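Local structure of endo-1,4-beta-xylanase (Pseudoalteromonas haloplanktis, 1H12) at residues Q47-P52 with N382-M387; I64-P69 with D74-G79; Q80-T85 with Y378-G383. The protein hydrolyses internal beta-1,4-xylosidic linkages of xylan, as a cold-adapted endoxylanase of glycoside hydrolase family 8. All coordinates share one frame; numbering follows the deposited sequence.

How the contacts relate
From the N terminus, the chain first passes 47-52 at the head of strand 50-55, then turns back along strand 58-66 into contact 2. Only four residues separate the two segments of this hairpin contact, which joins neighbouring strands and the start of helix 77-89. That helix opens contact 3, which waits nearly 300 residues for its partner on helix 379-392. Contact 1 needs the same helix, and its second segment shares Asn-382 and Gly-383 with contact 3. Contact 2 lies within the span of contact 1, and contact 3 ends on the same stretch as contact 1. A probable hydrogen bond from Lys-65 N to Leu-49 O joins contacts 1 and 2, while contacts 1 and 3 reach helix 379-392 beside the xylose site.

Contact 1. Residues Q47-P52 with N382-M387; sequences QQLYYP and NGSLYM. With XYP (beta-D-xylopyranose), chain B.
Leu-49 points one methyl, CD1, at the backbone of Gly-383 and Ser-384, where the sheet side of this family 8 enzyme meets a helix of its (alpha/alpha)6 barrel. The closely packed part is this single methyl: CD1 lies 4.1 Å from Gly-383 C and 3.9 Å from Ser-384 OG. With chi2 at 172° the leucine is stretched out from CA, which carries CD1 to the helix. A CB on residue 383 would crowd the same methyl, and the glycine avoids this. Ser-384 OG spends its polar end on Tyr-380 O, one turn back, and offers Leu-49 only van der Waals contact.

Beyond Leu-49 the contact is loose. The strand leads away, and Gln-47 and Tyr-51 remain partly exposed. On the far side of the helix, Asn-382 holds its amide against the O2 and O3 hydroxyls of the bound xylose. The sugar is also hydrogen-bonded by Gln-327 NE2. With an alanine in place of Asn-382, O2 and O3 would probably lose their amide partner, and a gap would open beside the sugar. Just before the strand, Gln-48 NE2 sits over a face of the Tyr-51 ring and gives a nearly straight bond (176°) to Tyr-50 O, 2.8 Å away.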
loop_
_atom_site.group_PDB
_atom_site.type_symbol
_atom_site.label_atom_id
_atom_site.label_comp_id
_atom_site.label_asym_id
_atom_site.label_seq_id
_atom_site.Cartn_x
_atom_site.Cartn_y
_atom_site.Cartn_z
ATOM N N GLN A 47 10.972 -15.380 8.182
ATOM C CA GLN A 47 10.010 -14.498 7.525
ATOM C C GLN A 47 9.741 -13.205 8.340
ATOM O O GLN A 47 9.195 -12.241 7.806
ATOM C CB GLN A 47 8.661 -15.184 7.368
ATOM C CG GLN A 47 8.654 -16.458 6.565
ATOM C CD GLN A 47 9.113 -17.702 7.331
ATOM O OE1 GLN A 47 9.184 -17.672 8.565
ATOM N NE2 GLN A 47 9.451 -18.776 6.593
ATOM N N GLN A 48 10.112 -13.236 9.616
ATOM C CA GLN A 48 9.749 -12.221 10.572
ATOM C C GLN A 48 10.060 -10.811 10.077
ATOM O O GLN A 48 11.188 -10.485 9.672
ATOM C CB GLN A 48 10.527 -12.483 11.859
ATOM C CG GLN A 48 10.293 -11.451 12.948
ATOM C CD GLN A 48 11.113 -11.716 14.217
ATOM O OE1 GLN A 48 11.972 -12.645 14.250
ATOM N NE2 GLN A 48 10.876 -10.918 15.237
ATOM N N LEU A 49 9.051 -9.929 10.253
ATOM C CA LEU A 49 9.223 -8.496 10.048
ATOM C C LEU A 49 8.887 -7.659 11.313
ATOM O O LEU A 49 9.210 -6.475 11.346
ATOM C CB LEU A 49 8.385 -7.988 8.863
ATOM C CG LEU A 49 8.911 -8.454 7.520
ATOM C CD1 LEU A 49 7.953 -8.105 6.411
ATOM C CD2 LEU A 49 10.293 -7.873 7.252
ATOM N N TYR A 50 8.193 -8.261 12.259
ATOM C CA TYR A 50 7.673 -7.598 13.443
ATOM C C TYR A 50 8.631 -7.815 14.605
ATOM O O TYR A 50 8.830 -8.961 15.019
ATOM C CB TYR A 50 6.309 -8.223 13.736
ATOM C CG TYR A 50 5.617 -7.950 15.053
ATOM C CD1 TYR A 50 5.529 -8.947 16.047
ATOM C CD2 TYR A 50 4.891 -6.798 15.251
ATOM C CE1 TYR A 50 4.755 -8.764 17.159
ATOM C CE2 TYR A 50 4.124 -6.627 16.372
ATOM C CZ TYR A 50 4.064 -7.611 17.359
ATOM O OH TYR A 50 3.291 -7.406 18.481
ATOM N N TYR A 51 9.245 -6.745 15.103
ATOM C CA TYR A 51 10.276 -6.805 16.118
ATOM C C TYR A 51 9.967 -5.905 17.284
ATOM O O TYR A 51 9.471 -4.783 17.126
ATOM C CB TYR A 51 11.623 -6.363 15.516
ATOM C CG TYR A 51 12.211 -7.379 14.574
ATOM C CD1 TYR A 51 11.818 -7.475 13.270
ATOM C CD2 TYR A 51 13.186 -8.279 15.049
ATOM C CE1 TYR A 51 12.352 -8.437 12.437
ATOM C CE2 TYR A 51 13.708 -9.244 14.190
ATOM C CZ TYR A 51 13.290 -9.321 12.886
ATOM O OH TYR A 51 13.790 -10.275 12.022
ATOM N N PRO A 52 10.280 -6.359 18.494
ATOM C CA PRO A 52 10.133 -5.498 19.667
ATOM C C PRO A 52 11.213 -4.450 19.749
ATOM O O PRO A 52 12.361 -4.660 19.346
ATOM C CB PRO A 52 10.250 -6.519 20.838
ATOM C CG PRO A 52 11.140 -7.570 20.321
ATOM C CD PRO A 52 10.814 -7.703 18.821
ATOM N N ASN A 382 9.152 -7.173 -0.172
ATOM C CA ASN A 382 8.497 -8.371 -0.696
ATOM C C ASN A 382 7.507 -8.979 0.272
ATOM O O ASN A 382 6.399 -9.339 -0.111
ATOM C CB ASN A 382 9.529 -9.395 -1.131
ATOM C CG ASN A 382 10.282 -8.964 -2.404
ATOM O OD1 ASN A 382 11.559 -9.048 -2.425
ATOM N ND2 ASN A 382 9.611 -8.579 -3.386
ATOM N N GLY A 383 7.899 -9.114 1.528
ATOM C CA GLY A 383 7.092 -9.738 2.534
ATOM C C GLY A 383 5.908 -8.879 2.966
ATOM O O GLY A 383 4.834 -9.409 3.250
ATOM N N SER A 384 6.083 -7.557 3.007
ATOM C CA SER A 384 4.974 -6.700 3.369
ATOM C C SER A 384 3.862 -6.784 2.313
ATOM O O SER A 384 2.677 -6.860 2.638
ATOM C CB SER A 384 5.442 -5.273 3.501
ATOM O OG SER A 384 6.276 -5.049 4.618
ATOM N N LEU A 385 4.246 -6.732 1.038
ATOM C CA LEU A 385 3.261 -6.859 -0.024
ATOM C C LEU A 385 2.672 -8.236 -0.085
ATOM O O LEU A 385 1.480 -8.389 -0.391
ATOM C CB LEU A 385 3.860 -6.490 -1.377
ATOM C CG LEU A 385 4.157 -5.010 -1.569
ATOM C CD1 LEU A 385 4.781 -4.771 -2.963
ATOM C CD2 LEU A 385 2.962 -4.159 -1.392
ATOM N N TYR A 386 3.473 -9.268 0.164
ATOM C CA TYR A 386 2.985 -10.638 0.178
ATOM C C TYR A 386 1.853 -10.790 1.214
ATOM O O TYR A 386 0.812 -11.387 0.937
ATOM C CB TYR A 386 4.171 -11.565 0.485
ATOM C CG TYR A 386 3.815 -13.049 0.434
ATOM C CD1 TYR A 386 3.399 -13.727 1.547
ATOM C CD2 TYR A 386 3.887 -13.769 -0.749
ATOM C CE1 TYR A 386 3.067 -15.065 1.538
ATOM C CE2 TYR A 386 3.549 -15.112 -0.781
ATOM C CZ TYR A 386 3.132 -15.753 0.360
ATOM O OH TYR A 386 2.813 -17.083 0.354
ATOM N N MET A 387 2.053 -10.225 2.397
ATOM C CA MET A 387 1.024 -10.260 3.450
ATOM C C MET A 387 -0.241 -9.564 3.004
ATOM O O MET A 387 -1.336 -10.118 3.115
ATOM C CB MET A 387 1.605 -9.609 4.728
ATOM C CG MET A 387 0.649 -9.560 5.893
ATOM S SD MET A 387 0.364 -11.105 6.764
ATOM C CE MET A 387 -1.183 -11.726 6.046
HETATM O O1 XYP B . 14.902 -12.435 -3.095
HETATM C C1 XYP B . 15.140 -11.401 -4.067
HETATM C C2 XYP B . 13.988 -10.536 -4.130
HETATM C C3 XYP B . 14.119 -9.400 -5.074
HETATM C C4 XYP B . 15.540 -8.818 -5.013
HETATM C C5 XYP B . 16.600 -9.905 -5.009
HETATM O O2 XYP B . 12.755 -11.212 -4.384
HETATM O O3 XYP B . 13.097 -8.429 -4.859
HETATM O O4 XYP B . 15.779 -7.852 -6.001
HETATM O O5 XYP B . 16.311 -10.829 -3.953
#

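Contact 2. Residues I64-P69 with D74-G79; sequences IKAINP and DIRTEG
Ala-66 and Asp-74 form the hydrogen-bonded antiparallel pair of a beta hairpin made of strand 58-66 and the short strand 74-76. Ala-66 N gives to Asp-74 O at 2.8 Å with a bent angle of 139°. The return bond, Asp-74 N to Ala-66 O, is longer at 3.1 Å but straighter at 170°, and its donor stands above the carbonyl plane. Ala-66 is also the centre of an inverse gamma turn, where the chain swings off the strand.

Two waters take up further donors and acceptors. One donates to Ile-64 O and accepts from Arg-76 N, bridging the strands where they splay apart. The other donates to Ala-66 O and Asp-74 OD1 and accepts from Asn-68 ND2. With CG set between backbone N and carbonyl carbon (chi1 63°), Asp-74 brings its carboxylate in beside Ala-66. Arg-76 meets that carboxylate in a side-on salt bridge: NE gives a hydrogen bond to Asp-74 OD1 at 2.8 Å and NH2 one to Asp-74 OD2 at 2.9 Å, the latter on the syn lone pair. Ala-66 CB packs against Asp-74 OD1, 3.2 Å away, and against the extended Arg-76 chain. In the first turn of helix 77-89, Gly-79 O lies 3.4 Å from Ile-64 CG1.

Lys-125 and Lys-127 pack against Asp-74 from the next strand. The buried carboxylate thus has a partner on each oxygen, and the arginine would be expected to keep it ionised.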
loop_
_atom_site.group_PDB
_atom_site.type_symbol
_atom_site.label_atom_id
_atom_site.label_comp_id
_atom_site.label_asym_id
_atom_site.label_seq_id
_atom_site.Cartn_x
_atom_site.Cartn_y
_atom_site.Cartn_z
ATOM N N ILE A 64 7.834 -2.700 12.352
ATOM C CA ILE A 64 8.116 -3.453 11.134
ATOM C C ILE A 64 9.500 -2.999 10.702
ATOM O O ILE A 64 9.769 -1.833 10.441
ATOM C CB ILE A 64 7.057 -3.214 10.070
ATOM C CG1 ILE A 64 5.678 -3.721 10.517
ATOM C CG2 ILE A 64 7.469 -3.859 8.741
ATOM C CD1 ILE A 64 5.595 -5.189 10.877
ATOM N N LYS A 65 10.429 -3.962 10.649
ATOM C CA LYS A 65 11.813 -3.695 10.342
ATOM C C LYS A 65 12.058 -3.710 8.848
ATOM O O LYS A 65 11.889 -4.743 8.182
ATOM C CB LYS A 65 12.714 -4.722 11.039
ATOM C CG LYS A 65 14.205 -4.400 10.876
ATOM C CD LYS A 65 15.130 -5.434 11.529
ATOM C CE LYS A 65 15.002 -5.480 12.996
ATOM N NZ LYS A 65 16.111 -6.412 13.593
ATOM N N ALA A 66 12.508 -2.582 8.308
ATOM C CA ALA A 66 12.874 -2.483 6.910
ATOM C C ALA A 66 14.331 -2.906 6.759
ATOM O O ALA A 66 15.264 -2.137 6.683
ATOM C CB ALA A 66 12.631 -1.057 6.362
ATOM N N ILE A 67 14.502 -4.210 6.751
ATOM C CA ILE A 67 15.799 -4.852 6.596
ATOM C C ILE A 67 16.410 -4.366 5.322
ATOM O O ILE A 67 15.759 -4.268 4.289
ATOM C CB ILE A 67 15.621 -6.365 6.599
ATOM C CG1 ILE A 67 15.115 -6.798 8.006
ATOM C CG2 ILE A 67 16.900 -7.071 6.253
ATOM C CD1 ILE A 67 14.589 -8.167 8.083
ATOM N N ASN A 68 17.683 -3.994 5.414
ATOM C CA ASN A 68 18.334 -3.359 4.282
ATOM C C ASN A 68 19.813 -3.618 4.327
ATOM O O ASN A 68 20.570 -2.992 5.111
ATOM C CB ASN A 68 18.086 -1.868 4.337
ATOM C CG ASN A 68 18.528 -1.161 3.067
ATOM O OD1 ASN A 68 19.508 -1.615 2.382
ATOM N ND2 ASN A 68 17.782 -0.120 2.669
ATOM N N PRO A 69 20.211 -4.538 3.474
ATOM C CA PRO A 69 21.615 -4.982 3.372
ATOM C C PRO A 69 22.531 -3.927 2.803
ATOM O O PRO A 69 23.695 -3.879 3.129
ATOM C CB PRO A 69 21.552 -6.151 2.343
ATOM C CG PRO A 69 20.301 -6.137 1.732
ATOM C CD PRO A 69 19.364 -5.230 2.513
ATOM N N ASP A 74 16.413 -0.021 8.600
ATOM C CA ASP A 74 15.721 1.164 9.057
ATOM C C ASP A 74 14.264 0.825 9.306
ATOM O O ASP A 74 13.895 -0.347 9.286
ATOM C CB ASP A 74 15.992 2.348 8.140
ATOM C CG ASP A 74 15.511 2.176 6.719
ATOM O OD1 ASP A 74 14.497 1.526 6.501
ATOM O OD2 ASP A 74 16.144 2.721 5.760
ATOM N N ILE A 75 13.473 1.844 9.628
ATOM C CA ILE A 75 12.083 1.628 10.047
ATOM C C ILE A 75 11.264 2.672 9.286
ATOM O O ILE A 75 11.595 3.863 9.337
ATOM C CB ILE A 75 11.932 1.823 11.565
ATOM C CG1 ILE A 75 12.948 0.957 12.318
ATOM C CG2 ILE A 75 10.509 1.565 11.969
ATOM C CD1 ILE A 75 12.989 1.239 13.800
ATOM N N ARG A 76 10.240 2.229 8.567
ATOM C CA ARG A 76 9.502 3.075 7.637
ATOM C C ARG A 76 8.025 3.142 8.000
ATOM O O ARG A 76 7.408 2.197 8.493
ATOM C CB ARG A 76 9.698 2.546 6.217
ATOM C CG ARG A 76 11.147 2.645 5.783
ATOM C CD ARG A 76 11.475 2.098 4.427
ATOM N NE ARG A 76 12.925 2.166 4.262
ATOM C CZ ARG A 76 13.562 2.429 3.147
ATOM N NH1 ARG A 76 12.921 2.544 1.974
ATOM N NH2 ARG A 76 14.889 2.514 3.207
ATOM N N THR A 77 7.406 4.269 7.710
ATOM C CA THR A 77 5.992 4.457 7.946
ATOM C C THR A 77 5.127 3.580 7.053
ATOM O O THR A 77 4.079 3.099 7.515
ATOM C CB THR A 77 5.548 5.918 7.866
ATOM O OG1 THR A 77 6.001 6.458 6.614
ATOM C CG2 THR A 77 6.078 6.700 9.023
ATOM N N GLU A 78 5.514 3.359 5.803
ATOM C CA GLU A 78 4.751 2.471 4.947
ATOM C C GLU A 78 4.639 1.088 5.578
ATOM O O GLU A 78 3.555 0.566 5.797
ATOM C CB GLU A 78 5.349 2.429 3.553
ATOM C CG GLU A 78 4.936 3.646 2.733
ATOM C CD GLU A 78 5.680 3.795 1.402
ATOM O OE1 GLU A 78 6.638 3.042 1.144
ATOM O OE2 GLU A 78 5.299 4.700 0.596
ATOM N N GLY A 79 5.781 0.497 5.911
ATOM C CA GLY A 79 5.734 -0.852 6.464
ATOM C C GLY A 79 4.962 -0.942 7.762
ATOM O O GLY A 79 4.254 -1.913 8.010
HETATM O O HOH W 1 8.790 -0.284 8.418
HETATM O O HOH W 2 15.283 -0.273 4.411
#

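Contact 3. Residues Q80-T85 with Y378-G383. With XYP (beta-D-xylopyranose), chain B.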
loop_
_atom_site.group_PDB
_atom_site.type_symbol
_atom_site.label_atom_id
_atom_site.label_comp_id
_atom_site.label_asym_id
_atom_site.label_seq_id
_atom_site.Cartn_x
_atom_site.Cartn_y
_atom_site.Cartn_z
ATOM N N GLN A 80 5.120 0.072 8.616
ATOM C CA GLN A 80 4.426 0.134 9.907
ATOM C C GLN A 80 2.910 0.123 9.685
ATOM O O GLN A 80 2.168 -0.632 10.326
ATOM C CB GLN A 80 4.873 1.350 10.670
ATOM C CG GLN A 80 4.513 1.337 12.163
ATOM C CD GLN A 80 5.528 0.460 12.970
ATOM O OE1 GLN A 80 5.264 0.445 14.255
ATOM N NE2 GLN A 80 6.366 -0.150 12.419
ATOM N N SER A 81 2.450 1.006 8.777
ATOM C CA SER A 81 1.044 1.157 8.510
ATOM C C SER A 81 0.446 -0.052 7.809
ATOM O O SER A 81 -0.705 -0.439 8.077
ATOM C CB SER A 81 0.826 2.442 7.702
ATOM O OG SER A 81 1.243 2.311 6.346
ATOM N N TRP A 82 1.208 -0.685 6.939
ATOM C CA TRP A 82 0.803 -1.914 6.283
ATOM C C TRP A 82 0.661 -3.021 7.301
ATOM O O TRP A 82 -0.304 -3.819 7.252
ATOM C CB TRP A 82 1.766 -2.297 5.165
ATOM C CG TRP A 82 1.828 -1.340 4.029
ATOM C CD1 TRP A 82 0.861 -0.469 3.633
ATOM C CD2 TRP A 82 2.927 -1.139 3.136
ATOM N NE1 TRP A 82 1.300 0.250 2.544
ATOM C CE2 TRP A 82 2.547 -0.133 2.220
ATOM C CE3 TRP A 82 4.217 -1.665 3.036
ATOM C CZ2 TRP A 82 3.389 0.331 1.226
ATOM C CZ3 TRP A 82 5.058 -1.204 2.060
ATOM C CH2 TRP A 82 4.633 -0.230 1.154
ATOM N N GLY A 83 1.592 -3.099 8.249
ATOM C CA GLY A 83 1.500 -4.110 9.298
ATOM C C GLY A 83 0.277 -3.934 10.178
ATOM O O GLY A 83 -0.378 -4.905 10.536
ATOM N N MET A 84 -0.040 -2.691 10.533
ATOM C CA MET A 84 -1.273 -2.433 11.272
ATOM C C MET A 84 -2.506 -2.852 10.481
ATOM O O MET A 84 -3.471 -3.406 11.026
ATOM C CB MET A 84 -1.370 -0.943 11.636
ATOM C CG MET A 84 -0.438 -0.531 12.779
ATOM S SD MET A 84 -0.259 1.243 12.948
ATOM C CE MET A 84 -1.978 1.737 13.174
ATOM N N THR A 85 -2.500 -2.570 9.192
ATOM C CA THR A 85 -3.606 -2.926 8.336
ATOM C C THR A 85 -3.806 -4.444 8.309
ATOM O O THR A 85 -4.912 -4.949 8.436
ATOM C CB THR A 85 -3.414 -2.327 6.948
ATOM O OG1 THR A 85 -3.343 -0.911 7.042
ATOM C CG2 THR A 85 -4.565 -2.666 6.029
ATOM N N TYR A 378 15.840 -9.251 1.467
ATOM C CA TYR A 378 14.941 -8.390 0.750
ATOM C C TYR A 378 13.489 -8.580 1.170
ATOM O O TYR A 378 12.566 -8.117 0.491
ATOM C CB TYR A 378 15.126 -8.538 -0.783
ATOM C CG TYR A 378 16.469 -8.043 -1.240
ATOM C CD1 TYR A 378 16.725 -6.706 -1.356
ATOM C CD2 TYR A 378 17.497 -8.925 -1.456
ATOM C CE1 TYR A 378 18.032 -6.228 -1.769
ATOM C CE2 TYR A 378 18.788 -8.464 -1.890
ATOM C CZ TYR A 378 19.004 -7.137 -2.022
ATOM O OH TYR A 378 20.270 -6.680 -2.414
ATOM N N ARG A 379 13.267 -9.228 2.321
ATOM C CA ARG A 379 11.940 -9.571 2.707
ATOM C C ARG A 379 11.073 -8.418 3.180
ATOM O O ARG A 379 9.862 -8.601 3.300
ATOM C CB ARG A 379 11.920 -10.708 3.725
ATOM C CG ARG A 379 12.401 -10.316 5.105
ATOM C CD ARG A 379 12.330 -11.495 6.032
ATOM N NE ARG A 379 12.674 -11.256 7.408
ATOM C CZ ARG A 379 13.880 -11.360 7.905
ATOM N NH1 ARG A 379 14.949 -11.546 7.080
ATOM N NH2 ARG A 379 14.036 -11.292 9.198
ATOM N N TYR A 380 11.629 -7.258 3.521
ATOM C CA TYR A 380 10.743 -6.169 3.970
ATOM C C TYR A 380 9.724 -5.820 2.944
ATOM O O TYR A 380 8.536 -5.815 3.189
ATOM C CB TYR A 380 11.566 -4.941 4.384
ATOM C CG TYR A 380 10.702 -3.681 4.432
ATOM C CD1 TYR A 380 9.874 -3.413 5.480
ATOM C CD2 TYR A 380 10.762 -2.767 3.396
ATOM C CE1 TYR A 380 9.073 -2.283 5.495
ATOM C CE2 TYR A 380 9.958 -1.615 3.398
ATOM C CZ TYR A 380 9.095 -1.398 4.459
ATOM O OH TYR A 380 8.280 -0.273 4.494
ATOM N N TYR A 381 10.164 -5.451 1.758
ATOM C CA TYR A 381 9.169 -4.939 0.835
ATOM C C TYR A 381 8.419 -6.107 0.197
ATOM O O TYR A 381 7.135 -6.080 0.122
ATOM C CB TYR A 381 9.721 -3.973 -0.150
ATOM C CG TYR A 381 8.718 -3.280 -1.068
ATOM C CD1 TYR A 381 7.599 -2.670 -0.602
ATOM C CD2 TYR A 381 8.889 -3.228 -2.447
ATOM C CE1 TYR A 381 6.668 -2.110 -1.441
ATOM C CE2 TYR A 381 8.071 -2.591 -3.255
ATOM C CZ TYR A 381 6.882 -2.031 -2.757
ATOM O OH TYR A 381 5.915 -1.452 -3.563
ATOM N N ASN A 382 9.152 -7.173 -0.172
ATOM C CA ASN A 382 8.497 -8.371 -0.696
ATOM C C ASN A 382 7.507 -8.979 0.272
ATOM O O ASN A 382 6.399 -9.339 -0.111
ATOM C CB ASN A 382 9.529 -9.395 -1.131
ATOM C CG ASN A 382 10.282 -8.964 -2.404
ATOM O OD1 ASN A 382 11.559 -9.048 -2.425
ATOM N ND2 ASN A 382 9.611 -8.579 -3.386
ATOM N N GLY A 383 7.899 -9.114 1.528
ATOM C CA GLY A 383 7.092 -9.738 2.534
ATOM C C GLY A 383 5.908 -8.879 2.966
ATOM O O GLY A 383 4.834 -9.409 3.250
HETATM O O1 XYP B . 14.902 -12.435 -3.095
HETATM C C1 XYP B . 15.140 -11.401 -4.067
HETATM C C2 XYP B . 13.988 -10.536 -4.130
HETATM C C3 XYP B . 14.119 -9.400 -5.074
HETATM C C4 XYP B . 15.540 -8.818 -5.013
HETATM C C5 XYP B . 16.600 -9.905 -5.009
HETATM O O2 XYP B . 12.755 -11.212 -4.384
HETATM O O3 XYP B . 13.097 -8.429 -4.859
HETATM O O4 XYP B . 15.779 -7.852 -6.001
HETATM O O5 XYP B . 16.311 -10.829 -3.953
#
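Trp-82 brings the far corner of its indole to the edge of the Tyr-381 ring: CH2 lies 3.8 Å from Tyr-381 CE1, and CZ3 sits near the plane of the tyrosine, 4.0 Å from CE1. The two side chains meet at a slant, so the join is an apolar edge contact and not a stack. The indole also takes an edge-to-face partner in Tyr-148, while the Tyr-381 ring meets Trp-283 with planes about 20° apart. A second tyrosine arrives with its hydroxyl, Tyr-380 OH being 4.1 Å from Trp-82 CZ3. Tyr-380 and Tyr-381 both set CG opposite the backbone N (chi1 162° and -174°), and both rings thereby reach from helix 379-392 toward the tryptophan. Tyr-381 OH is held by Phe-280 O and Arg-284 NH1.

Tyr-378, just before the helix at its N-cap position, has its flat group turned to the sugar. Xylose C4 lies 3.9 Å above one face of the Tyr-378 ring, displaced toward the rim, and xylose O5 comes to 3.4 Å from Tyr-378 CD2. The tyrosine thus forms a platform in the observed xylose pocket.

Within helix 77-89, Ser-81 O accepts hydrogen bonds from both Thr-85 N and Thr-85 OG1, the latter at 2.9 Å, from opposite faces of its plane. Around this junction, helix 143-160 lies against Ser-81 and Thr-85, helix 93-107 touches Gln-80 and Met-84, and strand 58-66 meets Tyr-380 through Ile-64 and Ala-66; Trp-82, Tyr-380 and Tyr-381 span from helix 77-89 to helix 379-392.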